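Local coordinates for protein iron-only hydrogenase system regulator (Thermotoga maritima, PDB 2NZC) that is of unknown function but probably acts as a small ACT-like regulatory protein of the iron-only hydrogenase system, at residues Q23-L28 with L36-Y41; H29-D34 with G63-K68. All coordinates share one frame; numbering follows the deposited sequence.

Contact 1 of 2, residues Q23-L28 with L36-Y41; sequences QVNELL and LLRVGY
Arg-38 reaches from its strand up to helix 18-30 and meets Asn-25 and Leu-28 with different parts of one guanidinium group. Arg-38 CG lies anti to the backbone N (chi1 176°) and the chain stays extended as far as NE, which carries the charged end from the sheet to the helix. There the Asn-25 side chain crosses it at about a right angle, and NH2 donates to Asn-25 OD1 near the guanidinium edge; the modelled 2.4 Å between NH2 and OD1 is very short, so the exact length is doubtful. The amide and guanidinium planes are tilted 36° apart. A water in the guanidinium plane accepts from Arg-38 NH1 (2.8 Å) and donates to the backbone O of Asn-25, a second tie that helps fix the group's rotation. Leu-28 lies over one face, its CD1 3.6 Å from Arg-38 CZ. An acetic acid molecule, probably from the crystallisation liquor, lies about 3 Å from the Arg-38 side chain. Arg-38, Val-39 and Gly-40 pair antiparallel with a strand of the second subunit, continuing the sheet. The arrangement belongs to the ferredoxin-like beta-alpha-beta-beta-alpha-beta fold of ACT-type domains, where a helix packs over the antiparallel sheet.

Contact 2 of 2, residues H29-D34 with G63-K68; sequences HNFSED and GALSGK
Phe-31 has CG anti to its own carbonyl carbon, beside the backbone N (chi1 -75°), while Leu-65 turns CG anti to its N (chi1 180°); with these torsions the two side chains run past each other in opposite directions. Leu-65 CD1 comes to lie over one face of the phenyl ring in a CH-pi contact, 4.0 Å from the ring centroid and 23° off the normal. It sits toward the rim, nearest Phe-31 CD1 (3.7 Å). Leu-65 CB lies over the same face, nearer Phe-31 CE2 and CD2. Two further groups meet the ring edge near its plane: the Ala-64 methyl, with CB 3.9 Å from Phe-31 CZ, and the aliphatic part of Lys-68, whose CD is 4.1 Å from Phe-31 CE1, the Lys-68 and Phe-31 side chains crossing at about a right angle. Replacing Phe-31 by an alanine would probably open a gap beside Leu-65 and take away the ring edge that Ala-64 and the Lys-68 CD rest on. Phe-31 is also where the backbone leaves helical geometry; just beyond it, Ser-32 N and Ser-32 OG (3.1 Å) both donate to His-29 O, from the same face of that carbonyl, and pin the turn. Around this contact, Leu-65 also touches Leu-27 of helix 18-30. Asp-34 OD2 hydrogen-bonds Thr-57 OG1 at the end of strand 48-57, and Ser-66 OG hydrogen-bonds Thr-79 OG1, linking helix 59-69 to strand 75-81.

Helix 18-30 serves both contacts: its middle faces strand 35-43 in contact 1, and its end, with the turn that follows, faces helix 59-69 in contact 2. Both are partly buried, with centres about 10 Å apart, and each has one buried leucine. The two leucines meet, Leu-28 CD2 lying 3.9 Å from Leu-65 CD1, while Leu-27 packs on Lys-68. The chemistry differs: contact 1, helix against sheet, is mainly polar, a guanidinium and an amide with a water beside them; contact 2, the turn ending helix 18-30 against helix 59-69, is apolar, with the exposed Lys-68 at its border. Along the chain the segments of the two contacts alternate.

Contact 1 of 2, residues Q23-L28 with L36-Y41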
loop_
_atom_site.group_PDB
_atom_site.type_symbol
_atom_site.label_atom_id
_atom_site.label_comp_id
_atom_site.label_asym_id
_atom_site.label_seq_id
_atom_site.Cartn_x
_atom_site.Cartn_y
_atom_site.Cartn_z
ATOM N N GLN D 23 -10.646 -1.380 -18.396
ATOM C CA GLN D 23 -9.689 -0.684 -19.254
ATOM C C GLN D 23 -8.439 -0.221 -18.513
ATOM O O GLN D 23 -7.348 -0.363 -19.030
ATOM C CB GLN D 23 -10.336 0.507 -19.936
ATOM C CG GLN D 23 -11.361 0.165 -20.998
ATOM C CD GLN D 23 -12.265 1.334 -21.234
ATOM O OE1 GLN D 23 -12.736 1.955 -20.275
ATOM N NE2 GLN D 23 -12.511 1.661 -22.495
ATOM N N VAL D 24 -8.599 0.344 -17.317
ATOM C CA VAL D 24 -7.441 0.715 -16.495
ATOM C C VAL D 24 -6.577 -0.522 -16.208
ATOM O O VAL D 24 -5.347 -0.474 -16.370
ATOM C CB VAL D 24 -7.839 1.438 -15.160
ATOM C CG1 VAL D 24 -6.627 1.656 -14.250
ATOM C CG2 VAL D 24 -8.498 2.767 -15.456
ATOM N N ASN D 25 -7.214 -1.625 -15.810
ATOM C CA ASN D 25 -6.493 -2.867 -15.523
ATOM C C ASN D 25 -5.761 -3.445 -16.724
ATOM O O ASN D 25 -4.649 -3.939 -16.590
ATOM C CB ASN D 25 -7.422 -3.940 -14.936
ATOM C CG ASN D 25 -7.757 -3.685 -13.501
ATOM O OD1 ASN D 25 -6.936 -3.170 -12.737
ATOM N ND2 ASN D 25 -8.983 -4.028 -13.113
ATOM N N GLU D 26 -6.377 -3.386 -17.896
ATOM C CA GLU D 26 -5.717 -3.892 -19.089
ATOM C C GLU D 26 -4.463 -3.071 -19.397
ATOM O O GLU D 26 -3.424 -3.622 -19.754
ATOM C CB GLU D 26 -6.677 -3.917 -20.268
ATOM C CG GLU D 26 -7.782 -4.968 -20.100
ATOM C CD GLU D 26 -8.811 -4.939 -21.211
ATOM O OE1 GLU D 26 -8.714 -4.055 -22.096
ATOM O OE2 GLU D 26 -9.715 -5.812 -21.199
ATOM N N LEU D 27 -4.584 -1.755 -19.243
ATOM C CA LEU D 27 -3.491 -0.825 -19.460
ATOM C C LEU D 27 -2.307 -1.033 -18.526
ATOM O O LEU D 27 -1.155 -1.118 -18.975
ATOM C CB LEU D 27 -4.001 0.612 -19.319
ATOM C CG LEU D 27 -3.322 1.667 -20.186
ATOM C CD1 LEU D 27 -3.140 1.168 -21.613
ATOM C CD2 LEU D 27 -4.203 2.906 -20.145
ATOM N N LEU D 28 -2.587 -1.079 -17.230
ATOM C CA LEU D 28 -1.571 -1.307 -16.206
ATOM C C LEU D 28 -0.912 -2.691 -16.309
ATOM O O LEU D 28 0.268 -2.830 -15.997
ATOM C CB LEU D 28 -2.174 -1.112 -14.812
ATOM C CG LEU D 28 -2.770 0.283 -14.560
ATOM C CD1 LEU D 28 -3.169 0.428 -13.103
ATOM C CD2 LEU D 28 -1.837 1.421 -15.019
ATOM N N LEU D 36 6.625 -0.275 -9.872
ATOM C CA LEU D 36 7.293 -0.819 -8.684
ATOM C C LEU D 36 6.357 -1.009 -7.514
ATOM O O LEU D 36 6.697 -1.691 -6.544
ATOM C CB LEU D 36 8.474 0.072 -8.273
ATOM C CG LEU D 36 9.500 0.344 -9.355
ATOM C CD1 LEU D 36 10.564 1.322 -8.804
ATOM C CD2 LEU D 36 10.122 -0.954 -9.780
ATOM N N LEU D 37 5.200 -0.355 -7.582
ATOM C CA LEU D 37 4.260 -0.385 -6.474
ATOM C C LEU D 37 2.896 -0.032 -6.993
ATOM O O LEU D 37 2.751 0.899 -7.799
ATOM C CB LEU D 37 4.694 0.596 -5.346
ATOM C CG LEU D 37 3.726 0.686 -4.154
ATOM C CD1 LEU D 37 3.664 -0.688 -3.421
ATOM C CD2 LEU D 37 4.033 1.828 -3.144
ATOM N N ARG D 38 1.889 -0.794 -6.563
ATOM C CA ARG D 38 0.493 -0.454 -6.915
ATOM C C ARG D 38 -0.362 -0.618 -5.660
ATOM O O ARG D 38 -0.297 -1.668 -4.987
ATOM C CB ARG D 38 -0.042 -1.348 -8.045
ATOM C CG ARG D 38 -1.551 -1.090 -8.391
ATOM C CD ARG D 38 -1.943 -1.829 -9.703
ATOM N NE ARG D 38 -3.384 -1.737 -10.004
ATOM C CZ ARG D 38 -3.985 -2.365 -11.024
ATOM N NH1 ARG D 38 -3.284 -3.131 -11.862
ATOM N NH2 ARG D 38 -5.295 -2.246 -11.201
ATOM N N VAL D 39 -1.108 0.429 -5.328
ATOM C CA VAL D 39 -2.067 0.379 -4.198
ATOM C C VAL D 39 -3.437 0.771 -4.731
ATOM O O VAL D 39 -3.584 1.845 -5.311
ATOM C CB VAL D 39 -1.674 1.373 -3.121
ATOM C CG1 VAL D 39 -2.629 1.282 -1.889
ATOM C CG2 VAL D 39 -0.200 1.186 -2.745
ATOM N N GLY D 40 -4.411 -0.094 -4.509
ATOM C CA GLY D 40 -5.801 0.114 -4.906
ATOM C C GLY D 40 -6.661 0.223 -3.661
ATOM O O GLY D 40 -6.635 -0.637 -2.808
ATOM N N TYR D 41 -7.387 1.325 -3.549
ATOM C CA TYR D 41 -8.252 1.596 -2.407
ATOM C C TYR D 41 -9.623 2.025 -2.908
ATOM O O TYR D 41 -9.773 3.190 -3.349
ATOM C CB TYR D 41 -7.613 2.691 -1.529
ATOM C CG TYR D 41 -8.456 3.109 -0.346
ATOM C CD1 TYR D 41 -8.441 2.360 0.858
ATOM C CD2 TYR D 41 -9.268 4.245 -0.406
ATOM C CE1 TYR D 41 -9.233 2.743 1.948
ATOM C CE2 TYR D 41 -10.104 4.615 0.696
ATOM C CZ TYR D 41 -10.043 3.878 1.858
ATOM O OH TYR D 41 -10.822 4.209 2.929
HETATM O O HOH W 1 -3.607 -4.538 -14.249
#

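Contact 2 of 2, residues H29-D34 with G63-K68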
loop_
_atom_site.group_PDB
_atom_site.type_symbol
_atom_site.label_atom_id
_atom_site.label_comp_id
_atom_site.label_asym_id
_atom_site.label_seq_id
_atom_site.Cartn_x
_atom_site.Cartn_y
_atom_site.Cartn_z
ATOM N N HIS D 29 -1.667 -3.706 -16.726
ATOM C CA HIS D 29 -1.074 -4.999 -17.091
ATOM C C HIS D 29 -0.045 -4.805 -18.217
ATOM O O HIS D 29 1.069 -5.315 -18.136
ATOM C CB HIS D 29 -2.174 -5.979 -17.516
ATOM C CG HIS D 29 -1.669 -7.239 -18.159
ATOM N ND1 HIS D 29 -1.695 -7.442 -19.524
ATOM C CD2 HIS D 29 -1.144 -8.364 -17.623
ATOM C CE1 HIS D 29 -1.207 -8.641 -19.801
ATOM N NE2 HIS D 29 -0.863 -9.219 -18.663
ATOM N N ASN D 30 -0.420 -4.066 -19.266
ATOM C CA ASN D 30 0.487 -3.832 -20.379
ATOM C C ASN D 30 1.790 -3.178 -19.952
ATOM O O ASN D 30 2.849 -3.482 -20.493
ATOM C CB ASN D 30 -0.173 -2.990 -21.482
ATOM C CG ASN D 30 -1.291 -3.724 -22.215
ATOM O OD1 ASN D 30 -1.552 -4.917 -21.995
ATOM N ND2 ASN D 30 -1.962 -2.998 -23.104
ATOM N N PHE D 31 1.702 -2.275 -18.988
ATOM C CA PHE D 31 2.834 -1.491 -18.522
ATOM C C PHE D 31 3.426 -2.008 -17.218
ATOM O O PHE D 31 4.103 -1.253 -16.517
ATOM C CB PHE D 31 2.402 -0.029 -18.299
ATOM C CG PHE D 31 2.228 0.742 -19.553
ATOM C CD1 PHE D 31 1.037 0.681 -20.277
ATOM C CD2 PHE D 31 3.259 1.529 -20.032
ATOM C CE1 PHE D 31 0.877 1.402 -21.446
ATOM C CE2 PHE D 31 3.109 2.248 -21.211
ATOM C CZ PHE D 31 1.915 2.193 -21.915
ATOM N N SER D 32 3.203 -3.275 -16.881
ATOM C CA SER D 32 3.550 -3.727 -15.520
ATOM C C SER D 32 5.069 -3.766 -15.232
ATOM O O SER D 32 5.479 -3.672 -14.069
ATOM C CB SER D 32 2.897 -5.070 -15.204
ATOM O OG SER D 32 3.325 -6.033 -16.132
ATOM N N GLU D 33 5.868 -3.863 -16.302
ATOM C CA GLU D 33 7.339 -3.955 -16.264
ATOM C C GLU D 33 7.972 -2.883 -15.398
ATOM O O GLU D 33 8.897 -3.162 -14.646
ATOM C CB GLU D 33 7.906 -3.807 -17.694
ATOM C CG GLU D 33 9.386 -4.148 -17.861
ATOM C CD GLU D 33 9.875 -3.981 -19.298
ATOM O OE1 GLU D 33 9.439 -3.033 -20.008
ATOM O OE2 GLU D 33 10.715 -4.802 -19.729
ATOM N N ASP D 34 7.521 -1.647 -15.554
ATOM C CA ASP D 34 8.167 -0.551 -14.845
ATOM C C ASP D 34 7.365 -0.082 -13.651
ATOM O O ASP D 34 7.670 0.961 -13.106
ATOM C CB ASP D 34 8.448 0.625 -15.764
ATOM C CG ASP D 34 9.613 0.368 -16.731
ATOM O OD1 ASP D 34 10.499 -0.482 -16.470
ATOM O OD2 ASP D 34 9.644 1.043 -17.766
ATOM N N GLY D 63 4.803 8.892 -20.632
ATOM C CA GLY D 63 3.970 9.641 -21.588
ATOM C C GLY D 63 2.916 8.789 -22.265
ATOM O O GLY D 63 1.759 9.206 -22.392
ATOM N N ALA D 64 3.319 7.590 -22.690
ATOM C CA ALA D 64 2.405 6.630 -23.306
ATOM C C ALA D 64 1.301 6.244 -22.329
ATOM O O ALA D 64 0.123 6.230 -22.701
ATOM C CB ALA D 64 3.164 5.373 -23.800
ATOM N N LEU D 65 1.689 5.962 -21.086
ATOM C CA LEU D 65 0.774 5.508 -20.056
ATOM C C LEU D 65 -0.241 6.603 -19.678
ATOM O O LEU D 65 -1.448 6.371 -19.645
ATOM C CB LEU D 65 1.560 5.045 -18.812
ATOM C CG LEU D 65 0.749 4.520 -17.622
ATOM C CD1 LEU D 65 -0.227 3.381 -18.045
ATOM C CD2 LEU D 65 1.662 4.067 -16.469
ATOM N N SER D 66 0.272 7.787 -19.385
ATOM C CA SER D 66 -0.532 8.972 -19.086
ATOM C C SER D 66 -1.536 9.363 -20.187
ATOM O O SER D 66 -2.703 9.663 -19.894
ATOM C CB SER D 66 0.410 10.135 -18.777
ATOM O OG SER D 66 1.165 9.810 -17.602
ATOM N N GLY D 67 -1.077 9.358 -21.438
ATOM C CA GLY D 67 -1.939 9.658 -22.592
ATOM C C GLY D 67 -3.088 8.676 -22.653
ATOM O O GLY D 67 -4.231 9.061 -22.872
ATOM N N LYS D 68 -2.779 7.401 -22.423
ATOM C CA LYS D 68 -3.764 6.330 -22.550
ATOM C C LYS D 68 -4.785 6.317 -21.418
ATOM O O LYS D 68 -5.990 6.218 -21.676
ATOM C CB LYS D 68 -3.070 4.970 -22.702
ATOM C CG LYS D 68 -2.335 4.824 -24.035
ATOM C CD LYS D 68 -1.512 3.547 -24.075
ATOM C CE LYS D 68 -0.654 3.478 -25.331
ATOM N NZ LYS D 68 -1.498 3.472 -26.564
#